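Local atomic coordinates of PlaB phospholipase (PDB entry 6ZTI), a protein that probably acts as a phospholipase in the virulence of Legionella pneumophila, with its activity controlled by tetramerization that depends on NAD(H). Residues 105-110 and 174-179; 116-121 and 186-191; 291-296 and 307-312. One frame throughout, in Å; residues are numbered along the deposited sequence.

Interaction 1 of 3, residues 105-110 and 174-179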
loop_
_atom_site.group_PDB
_atom_site.type_symbol
_atom_site.label_atom_id
_atom_site.label_comp_id
_atom_site.label_asym_id
_atom_site.label_seq_id
_atom_site.Cartn_x
_atom_site.Cartn_y
_atom_site.Cartn_z
ATOM N N ILE B 105 5.210 8.926 -29.271
ATOM C CA ILE B 105 4.811 7.631 -29.826
ATOM C C ILE B 105 5.549 7.365 -31.131
ATOM O O ILE B 105 6.108 6.280 -31.341
ATOM C CB ILE B 105 3.283 7.584 -30.013
ATOM C CG1 ILE B 105 2.607 7.277 -28.682
ATOM C CG2 ILE B 105 2.872 6.539 -31.048
ATOM C CD1 ILE B 105 1.133 7.676 -28.609
ATOM N N VAL B 106 5.582 8.359 -32.021
ATOM C CA VAL B 106 6.327 8.206 -33.264
ATOM C C VAL B 106 7.819 8.056 -32.986
ATOM O O VAL B 106 8.517 7.339 -33.715
ATOM C CB VAL B 106 6.033 9.387 -34.204
ATOM C CG1 VAL B 106 6.941 9.349 -35.432
ATOM C CG2 VAL B 106 4.567 9.346 -34.630
ATOM N N ARG B 107 8.331 8.700 -31.930
ATOM C CA ARG B 107 9.741 8.543 -31.591
ATOM C C ARG B 107 10.042 7.142 -31.068
ATOM O O ARG B 107 11.137 6.624 -31.290
ATOM C CB ARG B 107 10.167 9.583 -30.563
ATOM C CG ARG B 107 10.180 11.034 -31.092
ATOM C CD ARG B 107 11.062 11.900 -30.252
ATOM N NE ARG B 107 10.606 12.012 -28.871
ATOM C CZ ARG B 107 11.276 11.602 -27.797
ATOM N NH1 ARG B 107 12.466 11.006 -27.892
ATOM N NH2 ARG B 107 10.737 11.791 -26.601
ATOM N N LYS B 108 9.107 6.540 -30.331
ATOM C CA LYS B 108 9.254 5.152 -29.912
ATOM C C LYS B 108 9.188 4.208 -31.108
ATOM O O LYS B 108 9.937 3.224 -31.179
ATOM C CB LYS B 108 8.162 4.818 -28.894
ATOM C CG LYS B 108 8.162 3.390 -28.411
ATOM C CD LYS B 108 9.402 3.017 -27.625
ATOM C CE LYS B 108 9.294 1.579 -27.094
ATOM N NZ LYS B 108 10.537 1.110 -26.475
ATOM N N TRP B 109 8.287 4.484 -32.054
ATOM C CA TRP B 109 8.226 3.696 -33.279
ATOM C C TRP B 109 9.544 3.756 -34.045
ATOM O O TRP B 109 10.082 2.719 -34.457
ATOM C CB TRP B 109 7.073 4.191 -34.149
ATOM C CG TRP B 109 7.128 3.646 -35.544
ATOM C CD1 TRP B 109 6.769 2.397 -35.954
ATOM C CD2 TRP B 109 7.586 4.335 -36.712
ATOM N NE1 TRP B 109 6.978 2.264 -37.306
ATOM C CE2 TRP B 109 7.479 3.440 -37.797
ATOM C CE3 TRP B 109 8.082 5.615 -36.945
ATOM C CZ2 TRP B 109 7.847 3.789 -39.090
ATOM C CZ3 TRP B 109 8.441 5.964 -38.233
ATOM C CH2 TRP B 109 8.322 5.058 -39.288
ATOM N N MET B 110 10.080 4.968 -34.247
ATOM C CA MET B 110 11.401 5.101 -34.851
ATOM C C MET B 110 12.433 4.268 -34.094
ATOM O O MET B 110 13.273 3.601 -34.701
ATOM C CB MET B 110 11.832 6.574 -34.871
ATOM C CG MET B 110 11.032 7.451 -35.814
ATOM S SD MET B 110 11.321 9.223 -35.612
ATOM C CE MET B 110 13.064 9.280 -36.055
ATOM N N TRP B 174 12.666 8.103 -19.769
ATOM C CA TRP B 174 14.118 8.204 -19.613
ATOM C C TRP B 174 14.832 7.297 -20.604
ATOM O O TRP B 174 15.785 7.712 -21.274
ATOM C CB TRP B 174 14.525 7.834 -18.187
ATOM C CG TRP B 174 16.015 8.004 -17.896
ATOM C CD1 TRP B 174 17.030 7.175 -18.277
ATOM C CD2 TRP B 174 16.628 9.066 -17.159
ATOM N NE1 TRP B 174 18.235 7.658 -17.831
ATOM C CE2 TRP B 174 18.016 8.819 -17.144
ATOM C CE3 TRP B 174 16.139 10.203 -16.509
ATOM C CZ2 TRP B 174 18.915 9.661 -16.506
ATOM C CZ3 TRP B 174 17.032 11.041 -15.894
ATOM C CH2 TRP B 174 18.407 10.759 -15.882
ATOM N N GLN B 175 14.392 6.037 -20.688
ATOM C CA GLN B 175 14.995 5.078 -21.608
ATOM C C GLN B 175 14.903 5.562 -23.047
ATOM O O GLN B 175 15.889 5.520 -23.795
ATOM C CB GLN B 175 14.312 3.716 -21.452
ATOM C CG GLN B 175 14.746 2.648 -22.463
ATOM C CD GLN B 175 14.080 1.312 -22.211
ATOM O OE1 GLN B 175 12.917 1.105 -22.569
ATOM N NE2 GLN B 175 14.814 0.396 -21.593
ATOM N N LEU B 176 13.722 6.015 -23.468
ATOM C CA LEU B 176 13.591 6.475 -24.846
ATOM C C LEU B 176 14.474 7.692 -25.103
ATOM O O LEU B 176 15.187 7.755 -26.110
ATOM C CB LEU B 176 12.127 6.783 -25.158
ATOM C CG LEU B 176 11.846 7.233 -26.593
ATOM C CD1 LEU B 176 12.225 6.158 -27.616
ATOM C CD2 LEU B 176 10.385 7.626 -26.754
ATOM N N ASN B 177 14.478 8.651 -24.181
ATOM C CA ASN B 177 15.212 9.877 -24.432
ATOM C C ASN B 177 16.711 9.678 -24.295
ATOM O O ASN B 177 17.487 10.374 -24.961
ATOM C CB ASN B 177 14.702 10.953 -23.493
ATOM C CG ASN B 177 13.310 11.378 -23.845
ATOM O OD1 ASN B 177 12.806 11.072 -24.938
ATOM N ND2 ASN B 177 12.665 12.071 -22.935
ATOM N N GLU B 178 17.144 8.726 -23.467
ATOM C CA GLU B 178 18.562 8.403 -23.449
ATOM C C GLU B 178 18.970 7.745 -24.758
ATOM O O GLU B 178 20.032 8.051 -25.310
ATOM C CB GLU B 178 18.883 7.511 -22.258
ATOM C CG GLU B 178 20.323 7.047 -22.252
ATOM C CD GLU B 178 20.745 6.399 -20.946
ATOM O OE1 GLU B 178 19.873 5.853 -20.235
ATOM O OE2 GLU B 178 21.954 6.442 -20.637
ATOM N N SER B 179 18.131 6.851 -25.281
ATOM C CA SER B 179 18.374 6.327 -26.621
ATOM C C SER B 179 18.531 7.460 -27.627
ATOM O O SER B 179 19.436 7.435 -28.469
ATOM C CB SER B 179 17.231 5.401 -27.041
ATOM O OG SER B 179 17.541 4.713 -28.244
HETATM O O HOH W 1 11.804 3.017 -24.802
#
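Arg107 and Asn177 form the polar half of this helix-helix contact, and they do so through a single oxygen. The end of the guanidinium closes on Asn177 OD1 with both terminal nitrogens, NH2 at 2.8 Å from OD1 and NH1 at 3.0 Å. The NH2 bond is the straighter of the two (149° at the hydrogen) and uses a lone pair of OD1 in the carbonyl plane, whereas NH1 is tilted out of that plane. Guanidinium and amide lie nearly coplanar. A bend in the arginine chain at chi3 (-63°) brings the group end-on to the amide. Asn133 holds both partners, its OD1 accepting from Arg107 NE and its backbone O from Asn177 ND2.

The apolar half belongs to Leu176. Its CD2 lies 3.9 Å above one face of the Arg107 guanidinium, offset toward the rim, while CD1 reaches the backbone at Lys108 CA, also 3.9 Å away. Trp180 adds a cation-pi contact to the same arginine.

A third link runs through water: Lys108 NZ donates to it over 2.8 Å, and it donates in turn to Gln175 OE1. The two short helical segments, whose axes approach to 10.6 Å and cross at 62°, are thus bridged by side chains. Helix 102-114 follows strand 93-99, the position of the helix behind the nucleophile elbow in alpha/beta hydrolases. Amide oxygens of Asn177 and Asn133 take N-H groups of the buried guanidinium, hold it flat and fix its rotation, and these dipoles with the Trp180 indole would probably offset part of the cost of burying the charge.

Interaction 2 of 3, residues 116-121 and 186-191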
loop_
_atom_site.group_PDB
_atom_site.type_symbol
_atom_site.label_atom_id
_atom_site.label_comp_id
_atom_site.label_asym_id
_atom_site.label_seq_id
_atom_site.Cartn_x
_atom_site.Cartn_y
_atom_site.Cartn_z
ATOM N N ASN B 116 19.167 2.051 -35.352
ATOM C CA ASN B 116 20.500 2.081 -35.934
ATOM C C ASN B 116 20.491 2.334 -37.433
ATOM O O ASN B 116 21.492 2.033 -38.088
ATOM C CB ASN B 116 21.219 0.767 -35.643
ATOM C CG ASN B 116 21.185 0.402 -34.176
ATOM O OD1 ASN B 116 20.773 -0.702 -33.814
ATOM N ND2 ASN B 116 21.612 1.332 -33.316
ATOM N N ASN B 117 19.426 2.914 -37.988
ATOM C CA ASN B 117 19.184 2.785 -39.419
ATOM C C ASN B 117 18.174 3.813 -39.904
ATOM O O ASN B 117 17.267 3.482 -40.676
ATOM C CB ASN B 117 18.689 1.361 -39.701
ATOM C CG ASN B 117 18.768 0.978 -41.158
ATOM O OD1 ASN B 117 19.499 1.579 -41.946
ATOM N ND2 ASN B 117 18.018 -0.056 -41.522
ATOM N N LEU B 118 18.325 5.068 -39.473
ATOM C CA LEU B 118 17.308 6.064 -39.781
ATOM C C LEU B 118 17.199 6.353 -41.267
ATOM O O LEU B 118 16.171 6.876 -41.704
ATOM C CB LEU B 118 17.590 7.373 -39.043
ATOM C CG LEU B 118 17.359 7.427 -37.539
ATOM C CD1 LEU B 118 17.601 8.842 -37.078
ATOM C CD2 LEU B 118 15.973 6.984 -37.163
ATOM N N ALA B 119 18.232 6.045 -42.056
ATOM C CA ALA B 119 18.182 6.318 -43.487
ATOM C C ALA B 119 17.197 5.419 -44.220
ATOM O O ALA B 119 16.784 5.755 -45.335
ATOM C CB ALA B 119 19.572 6.155 -44.103
ATOM N N LYS B 120 16.841 4.273 -43.641
ATOM C CA LYS B 120 15.821 3.397 -44.203
ATOM C C LYS B 120 14.422 3.711 -43.679
ATOM O O LYS B 120 13.446 3.135 -44.166
ATOM C CB LYS B 120 16.161 1.935 -43.894
ATOM C CG LYS B 120 17.471 1.450 -44.505
ATOM C CD LYS B 120 17.312 1.032 -45.957
ATOM C CE LYS B 120 18.533 0.267 -46.448
ATOM N NZ LYS B 120 18.615 -1.108 -45.867
ATOM N N CYS B 121 14.307 4.592 -42.703
ATOM C CA CYS B 121 13.009 4.937 -42.154
ATOM C C CYS B 121 12.157 5.625 -43.216
ATOM O O CYS B 121 12.632 6.562 -43.867
ATOM C CB CYS B 121 13.198 5.854 -40.948
ATOM S SG CYS B 121 11.687 6.302 -40.105
ATOM N N THR B 186 18.959 14.662 -38.897
ATOM C CA THR B 186 19.318 15.490 -40.038
ATOM C C THR B 186 20.317 14.784 -40.947
ATOM O O THR B 186 20.172 14.807 -42.170
ATOM C CB THR B 186 19.868 16.820 -39.546
ATOM O OG1 THR B 186 18.929 17.384 -38.630
ATOM C CG2 THR B 186 20.057 17.768 -40.699
ATOM N N ALA B 187 21.323 14.131 -40.367
ATOM C CA ALA B 187 22.329 13.470 -41.179
ATOM C C ALA B 187 21.747 12.327 -41.986
ATOM O O ALA B 187 22.313 11.965 -43.024
ATOM C CB ALA B 187 23.449 12.955 -40.286
ATOM N N ASN B 188 20.638 11.748 -41.524
ATOM C CA ASN B 188 19.977 10.636 -42.184
ATOM C C ASN B 188 18.798 11.095 -43.028
ATOM O O ASN B 188 17.997 10.266 -43.468
ATOM C CB ASN B 188 19.516 9.606 -41.147
ATOM C CG ASN B 188 20.654 8.775 -40.604
ATOM O OD1 ASN B 188 21.062 7.790 -41.220
ATOM N ND2 ASN B 188 21.170 9.154 -39.438
ATOM N N GLY B 189 18.663 12.398 -43.251
ATOM C CA GLY B 189 17.602 12.884 -44.110
ATOM C C GLY B 189 16.240 12.896 -43.471
ATOM O O GLY B 189 15.232 12.912 -44.182
ATOM N N VAL B 190 16.172 12.883 -42.147
ATOM C CA VAL B 190 14.920 13.016 -41.420
ATOM C C VAL B 190 14.937 14.390 -40.778
ATOM O O VAL B 190 15.838 14.708 -39.990
ATOM C CB VAL B 190 14.736 11.909 -40.375
ATOM C CG1 VAL B 190 13.499 12.178 -39.511
ATOM C CG2 VAL B 190 14.637 10.534 -41.055
ATOM N N TYR B 191 13.958 15.202 -41.132
ATOM C CA TYR B 191 13.876 16.587 -40.688
ATOM C C TYR B 191 12.841 16.647 -39.579
ATOM O O TYR B 191 11.645 16.464 -39.825
ATOM C CB TYR B 191 13.544 17.509 -41.859
ATOM C CG TYR B 191 14.648 17.480 -42.887
ATOM C CD1 TYR B 191 15.916 17.962 -42.582
ATOM C CD2 TYR B 191 14.437 16.943 -44.154
ATOM C CE1 TYR B 191 16.955 17.914 -43.525
ATOM C CE2 TYR B 191 15.440 16.893 -45.070
ATOM C CZ TYR B 191 16.701 17.376 -44.763
ATOM O OH TYR B 191 17.703 17.323 -45.707
#
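Leu118 and Asn188 face each other CB to CB, at 3.6 Å. Both residues direct their CB toward the opposing segment. The CA atoms of Ala119 and Asn188 are 4.9 Å apart. The amide of Asn188 lies alongside the turn of residues 118-120, with its CG 3.7 Å from Leu118 CB and its OD1 3.6 Å from Ala119 CB. A chi2 of -83° turns the amide crosswise to its own chain and leaves ND2 able to bond back to the backbone O of Asp184, which fixes the rotation of the group.

Gly189, with positive phi, carries the chain from Asn188 to Val190, and its N is bonded to Thr186 O, closing a tight turn. Val190 also heads toward the other segment, where its CG2 sits 4.0 Å from Leu118 O. That carbonyl already accepts from Cys121 N in the turn of its own segment. Beyond the pair, the leucine chain packs against Tyr183, Cys185 and Met110.

These are two loops that deliver the chain into neighbouring parallel strands, 123-129 and 191-197, and Tyr191 makes backbone bonds to Ser124 and Leu126 directly afterwards. Such side-by-side entry loops are characteristic of the parallel alpha/beta hydrolase sheet, at the amino-terminal end of the strands, opposite the carboxy-terminal ends that commonly carry the catalytic residues.

Interaction 3 of 3, residues 291-296 and 307-312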
loop_
_atom_site.group_PDB
_atom_site.type_symbol
_atom_site.label_atom_id
_atom_site.label_comp_id
_atom_site.label_asym_id
_atom_site.label_seq_id
_atom_site.Cartn_x
_atom_site.Cartn_y
_atom_site.Cartn_z
ATOM N N ILE B 291 4.097 25.075 -39.936
ATOM C CA ILE B 291 4.058 23.702 -40.438
ATOM C C ILE B 291 4.392 23.671 -41.922
ATOM O O ILE B 291 5.131 22.796 -42.387
ATOM C CB ILE B 291 2.687 23.052 -40.163
ATOM C CG1 ILE B 291 2.618 22.597 -38.715
ATOM C CG2 ILE B 291 2.454 21.865 -41.099
ATOM C CD1 ILE B 291 1.282 22.069 -38.274
ATOM N N LEU B 292 3.842 24.616 -42.689
ATOM C CA LEU B 292 4.081 24.640 -44.133
ATOM C C LEU B 292 5.556 24.857 -44.439
ATOM O O LEU B 292 6.114 24.226 -45.346
ATOM C CB LEU B 292 3.227 25.734 -44.783
ATOM C CG LEU B 292 3.190 25.819 -46.309
ATOM C CD1 LEU B 292 2.754 24.497 -46.925
ATOM C CD2 LEU B 292 2.248 26.934 -46.739
ATOM N N ARG B 293 6.209 25.732 -43.674
ATOM C CA ARG B 293 7.646 25.933 -43.825
ATOM C C ARG B 293 8.409 24.648 -43.525
ATOM O O ARG B 293 9.316 24.261 -44.273
ATOM C CB ARG B 293 8.109 27.057 -42.895
ATOM C CG ARG B 293 7.752 28.458 -43.343
ATOM C CD ARG B 293 8.495 28.860 -44.617
ATOM N NE ARG B 293 9.942 28.651 -44.527
ATOM C CZ ARG B 293 10.805 29.524 -44.010
ATOM N NH1 ARG B 293 10.383 30.684 -43.517
ATOM N NH2 ARG B 293 12.100 29.231 -43.982
ATOM N N CYS B 294 8.057 23.978 -42.423
ATOM C CA CYS B 294 8.755 22.754 -42.025
ATOM C C CYS B 294 8.619 21.682 -43.098
ATOM O O CYS B 294 9.604 21.037 -43.478
ATOM C CB CYS B 294 8.212 22.250 -40.680
ATOM S SG CYS B 294 8.578 23.326 -39.229
ATOM N N LEU B 295 7.401 21.496 -43.616
ATOM C CA LEU B 295 7.167 20.514 -44.669
ATOM C C LEU B 295 7.942 20.825 -45.940
ATOM O O LEU B 295 8.170 19.921 -46.754
ATOM C CB LEU B 295 5.677 20.438 -45.003
ATOM C CG LEU B 295 4.777 19.782 -43.955
ATOM C CD1 LEU B 295 3.319 19.920 -44.359
ATOM C CD2 LEU B 295 5.142 18.313 -43.777
ATOM N N GLN B 296 8.331 22.078 -46.144
ATOM C CA GLN B 296 9.057 22.463 -47.342
ATOM C C GLN B 296 10.567 22.271 -47.204
ATOM O O GLN B 296 11.281 22.346 -48.212
ATOM C CB GLN B 296 8.711 23.918 -47.696
ATOM C CG GLN B 296 7.274 24.062 -48.234
ATOM C CD GLN B 296 6.761 25.495 -48.292
ATOM O OE1 GLN B 296 7.251 26.386 -47.594
ATOM N NE2 GLN B 296 5.751 25.715 -49.121
ATOM N N VAL B 307 15.799 26.415 -38.430
ATOM C CA VAL B 307 16.195 26.353 -37.022
ATOM C C VAL B 307 16.411 27.760 -36.482
ATOM O O VAL B 307 15.954 28.106 -35.386
ATOM C CB VAL B 307 17.459 25.499 -36.854
ATOM C CG1 VAL B 307 17.993 25.610 -35.445
ATOM C CG2 VAL B 307 17.170 24.040 -37.195
ATOM N N LYS B 308 17.116 28.590 -37.247
ATOM C CA LYS B 308 17.409 29.943 -36.791
ATOM C C LYS B 308 16.167 30.822 -36.818
ATOM O O LYS B 308 15.949 31.614 -35.896
ATOM C CB LYS B 308 18.512 30.554 -37.650
ATOM C CG LYS B 308 18.989 31.921 -37.181
ATOM C CD LYS B 308 18.976 32.939 -38.320
ATOM C CE LYS B 308 17.585 33.527 -38.547
ATOM N NZ LYS B 308 17.658 34.922 -39.070
ATOM N N GLU B 309 15.335 30.701 -37.858
ATOM C CA GLU B 309 14.103 31.482 -37.883
ATOM C C GLU B 309 13.226 31.161 -36.682
ATOM O O GLU B 309 12.650 32.067 -36.065
ATOM C CB GLU B 309 13.327 31.241 -39.178
ATOM C CG GLU B 309 13.913 31.932 -40.404
ATOM C CD GLU B 309 13.030 31.805 -41.642
ATOM O OE1 GLU B 309 11.803 32.019 -41.531
ATOM O OE2 GLU B 309 13.561 31.492 -42.727
ATOM N N LEU B 310 13.106 29.880 -36.330
ATOM C CA LEU B 310 12.229 29.529 -35.215
ATOM C C LEU B 310 12.799 29.988 -33.882
ATOM O O LEU B 310 12.040 30.318 -32.960
ATOM C CB LEU B 310 11.979 28.027 -35.185
ATOM C CG LEU B 310 11.052 27.524 -36.285
ATOM C CD1 LEU B 310 11.117 26.011 -36.342
ATOM C CD2 LEU B 310 9.632 27.988 -36.053
ATOM N N ASP B 311 14.124 29.984 -33.750
ATOM C CA ASP B 311 14.740 30.511 -32.540
ATOM C C ASP B 311 14.438 31.998 -32.373
ATOM O O ASP B 311 14.189 32.466 -31.256
ATOM C CB ASP B 311 16.252 30.274 -32.564
ATOM C CG ASP B 311 16.919 30.719 -31.269
ATOM O OD1 ASP B 311 16.566 30.164 -30.207
ATOM O OD2 ASP B 311 17.762 31.638 -31.304
ATOM N N ASN B 312 14.463 32.755 -33.468
ATOM C CA ASN B 312 14.074 34.158 -33.403
ATOM C C ASN B 312 12.617 34.308 -32.971
ATOM O O ASN B 312 12.288 35.202 -32.184
ATOM C CB ASN B 312 14.283 34.834 -34.757
ATOM C CG ASN B 312 15.738 35.075 -35.068
ATOM O OD1 ASN B 312 16.590 35.030 -34.177
ATOM N ND2 ASN B 312 16.033 35.349 -36.335
#
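Glu309 and Arg293 form a salt bridge between consecutive helices of the alpha/beta hydrolase fold, 286-296 and 300-320, joined by a short loop and lying against the central parallel sheet. Along 307-312 the first residue is Val307, already within the helix, which accepts from Asp311 N through its O.

Glu309 comes next and does the touching. Its CG stands opposite its own carbonyl carbon (chi1 -75°), and from there the chain runs extended to the carboxylate. Arg293 answers with a chain folded at chi2 and chi3, and the two side chains cross at about a right angle. Each terminal nitrogen takes one oxygen, a bidentate end-on grip. The contact lies at the surface, while Trp290 packs on the glutamate chain.

Leu310 turns to the inner side, where it packs on Trp290 and on Leu195 of strand 191-197; on the other helix, Cys294 packs on Phe193 of that same strand.

The two bonds of the bridge differ in approach. Arg293 NH1 meets Glu309 OE1 at 2.8 Å on the syn side, whereas Arg293 NH2 reaches Glu309 OE2 at 3.0 Å from above the carboxylate plane, 46° out of it.

How the interactions relate
Interactions 1 and 2 are direct neighbours, with centres 15 Å apart: Trp109 CH2 lies 3.7 Å from Cys121 SG, and Met110 CE packs at 3.9 Å from Leu118 CD2. Their segments alternate along the chain, so helices 102-114 and 171-180 and the loops after them are paired twice in succession. Interaction 3 follows later in sequence and belongs to helices on the opposite face of the central sheet; its centre is about 19 Å from that of interaction 2 and 23 Å from that of interaction 1. Strand 123-129 is common to all: it packs on interactions 1 and 3 and follows the first loop of interaction 2. None lies at the thio-NAD pockets, and no other subunit touches their segments.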